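Local coordinates for mandelate racemase/muconate lactonizing enzyme-like protein (Roseovarius sp. TM1035, PDB 3RCY) that is probably an isomerase or related enzyme of the enolase superfamily, acting on an undetermined substrate with the help of a bound magnesium ion, at residues I126-Y131 and R160-V165. Sequence-based numbering, arbitrary orientation. Where two conformers were deposited one is given.
Sequences IRAYTY and RGYTAV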
loop_
_atom_site.group_PDB
_atom_site.type_symbol
_atom_site.label_atom_id
_atom_site.label_comp_id
_atom_site.label_asym_id
_atom_site.label_seq_id
_atom_site.Cartn_x
_atom_site.Cartn_y
_atom_site.Cartn_z
ATOM N N ILE A 126 31.891 24.008 -7.579
ATOM C CA ILE A 126 30.600 23.461 -7.977
ATOM C C ILE A 126 30.699 22.885 -9.391
ATOM O O ILE A 126 31.125 23.566 -10.322
ATOM C CB ILE A 126 29.498 24.546 -7.905
ATOM C CG1 ILE A 126 29.386 25.094 -6.468
ATOM C CG2 ILE A 126 28.165 24.004 -8.415
ATOM C CD1 ILE A 126 28.798 26.512 -6.370
ATOM N N ARG A 127 30.322 21.623 -9.538
ATOM C CA ARG A 127 30.306 20.965 -10.837
ATOM C C ARG A 127 29.299 21.650 -11.764
ATOM O O ARG A 127 28.146 21.860 -11.383
ATOM C CB ARG A 127 29.943 19.498 -10.654
ATOM C CG ARG A 127 30.138 18.647 -11.874
ATOM C CD ARG A 127 29.859 17.184 -11.540
ATOM N NE ARG A 127 29.895 16.367 -12.745
ATOM C CZ ARG A 127 29.436 15.124 -12.838
ATOM N NH1 ARG A 127 28.876 14.530 -11.790
ATOM N NH2 ARG A 127 29.528 14.479 -13.994
ATOM N N ALA A 128 29.746 22.010 -12.965
ATOM C CA ALA A 128 28.884 22.665 -13.949
ATOM C C ALA A 128 28.588 21.749 -15.127
ATOM O O ALA A 128 29.338 20.806 -15.402
ATOM C CB ALA A 128 29.532 23.969 -14.454
ATOM N N TYR A 129 27.496 22.030 -15.826
ATOM C CA TYR A 129 27.246 21.385 -17.114
ATOM C C TYR A 129 26.616 22.366 -18.094
ATOM O O TYR A 129 26.149 23.440 -17.703
ATOM C CB TYR A 129 26.362 20.142 -16.953
ATOM C CG TYR A 129 24.863 20.384 -16.820
ATOM C CD1 TYR A 129 24.271 20.492 -15.563
ATOM C CD2 TYR A 129 24.031 20.457 -17.950
ATOM C CE1 TYR A 129 22.905 20.681 -15.422
ATOM C CE2 TYR A 129 22.653 20.650 -17.821
ATOM C CZ TYR A 129 22.098 20.758 -16.549
ATOM O OH TYR A 129 20.750 20.944 -16.385
ATOM N N THR A 130 26.565 21.971 -19.357
ATOM C CA THR A 130 25.919 22.783 -20.381
ATOM C C THR A 130 25.149 21.906 -21.361
ATOM O O THR A 130 25.453 20.717 -21.501
ATOM C CB THR A 130 26.965 23.679 -21.128
ATOM O OG1 THR A 130 26.314 24.471 -22.129
ATOM C CG2 THR A 130 28.058 22.849 -21.769
ATOM N N TYR A 131 24.137 22.484 -22.010
ATOM C CA TYR A 131 23.583 21.917 -23.233
ATOM C C TYR A 131 24.682 21.843 -24.285
ATOM O O TYR A 131 25.648 22.608 -24.238
ATOM C CB TYR A 131 22.495 22.820 -23.812
ATOM C CG TYR A 131 21.072 22.505 -23.435
ATOM C CD1 TYR A 131 20.297 23.454 -22.757
ATOM C CD2 TYR A 131 20.483 21.287 -23.777
ATOM C CE1 TYR A 131 18.978 23.202 -22.416
ATOM C CE2 TYR A 131 19.150 21.016 -23.440
ATOM C CZ TYR A 131 18.406 21.987 -22.754
ATOM O OH TYR A 131 17.091 21.757 -22.394
ATOM N N ARG A 160 37.178 21.321 -22.954
ATOM C CA ARG A 160 37.093 22.546 -22.203
ATOM C C ARG A 160 36.870 22.267 -20.716
ATOM O O ARG A 160 36.750 23.181 -19.981
ATOM C CB ARG A 160 35.939 23.417 -22.720
ATOM C CG ARG A 160 36.174 24.518 -23.751
ATOM C CD ARG A 160 34.931 24.832 -24.660
ATOM N NE ARG A 160 33.551 24.694 -24.087
ATOM C CZ ARG A 160 32.436 24.512 -24.813
ATOM N NH1 ARG A 160 31.201 24.665 -24.282
ATOM N NH2 ARG A 160 32.547 24.208 -26.092
ATOM N N GLY A 161 36.807 21.012 -20.310
ATOM C CA GLY A 161 36.685 20.620 -18.910
ATOM C C GLY A 161 35.315 20.225 -18.376
ATOM O O GLY A 161 35.219 19.792 -17.230
ATOM N N TYR A 162 34.257 20.369 -19.174
ATOM C CA TYR A 162 32.927 19.926 -18.737
ATOM C C TYR A 162 32.901 18.423 -18.474
ATOM O O TYR A 162 33.469 17.637 -19.246
ATOM C CB TYR A 162 31.836 20.318 -19.732
ATOM C CG TYR A 162 31.504 21.786 -19.668
ATOM C CD1 TYR A 162 30.615 22.278 -18.713
ATOM C CD2 TYR A 162 32.092 22.690 -20.553
ATOM C CE1 TYR A 162 30.313 23.634 -18.639
ATOM C CE2 TYR A 162 31.804 24.045 -20.486
ATOM C CZ TYR A 162 30.913 24.509 -19.529
ATOM O OH TYR A 162 30.635 25.854 -19.468
ATOM N N THR A 163 32.269 18.046 -17.364
ATOM C CA THR A 163 32.179 16.650 -16.938
ATOM C C THR A 163 30.778 16.070 -17.169
ATOM O O THR A 163 30.469 14.955 -16.737
ATOM C CB THR A 163 32.561 16.498 -15.449
ATOM O OG1 THR A 163 31.644 17.239 -14.640
ATOM C CG2 THR A 163 33.994 16.992 -15.201
ATOM N N ALA A 164 29.924 16.842 -17.838
ATOM C CA ALA A 164 28.576 16.399 -18.175
ATOM C C ALA A 164 28.017 17.306 -19.259
ATOM O O ALA A 164 28.291 18.515 -19.272
ATOM C CB ALA A 164 27.662 16.400 -16.927
ATOM N N VAL A 165 27.260 16.710 -20.178
ATOM C CA VAL A 165 26.673 17.437 -21.300
ATOM C C VAL A 165 25.227 17.020 -21.498
ATOM O O VAL A 165 24.885 15.852 -21.304
ATOM C CB VAL A 165 27.472 17.244 -22.621
ATOM C CG1 VAL A 165 28.881 17.814 -22.490
ATOM C CG2 VAL A 165 27.525 15.771 -23.059
HETATM O O HOH W 1 31.790 19.884 -15.177
#
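Two nitrogens of Arg127, NE and NH2, hold Thr163 by its hydroxyl and its carbonyl oxygen. Arg127 NE donates to Thr163 OG1 at 2.7 Å, and Arg127 NH2 donates to Thr163 O at 2.9 Å. The carbonyl oxygen lies in the guanidinium plane, but NH2 sits well above the carbonyl plane, 56° out of it. The extended chain from CG to NE carries the guanidinium to the threonine. NH2 also forms a salt bridge to Asp205. A leucine here would probably leave Thr163 without both bonds and Asp205 without this salt bridge.

A water links the backbones: Ala128 O accepts from it at 2.6 Å, and Thr163 N donates to it.

Thr130 CG2 makes a CH-pi contact over the centre of the Tyr162 ring, 3.8 Å from the centroid. Ala128 O meets that ring at its edge. Nearby, Tyr129 CB packs on Ala164 CB at 4.0 Å. Val165 CA approaches Thr130 O in a CA-H...O contact.

The parallel neighbours 126-131 and 164-167 belong to the barrel sheet of the enolase-like fold. Helix 147-159 precedes Tyr162, and a Schellman motif at Gly161 ends it. Strand 205-208 continues the sheet beyond 164-167, while strand 335-336 pairs with 126-131.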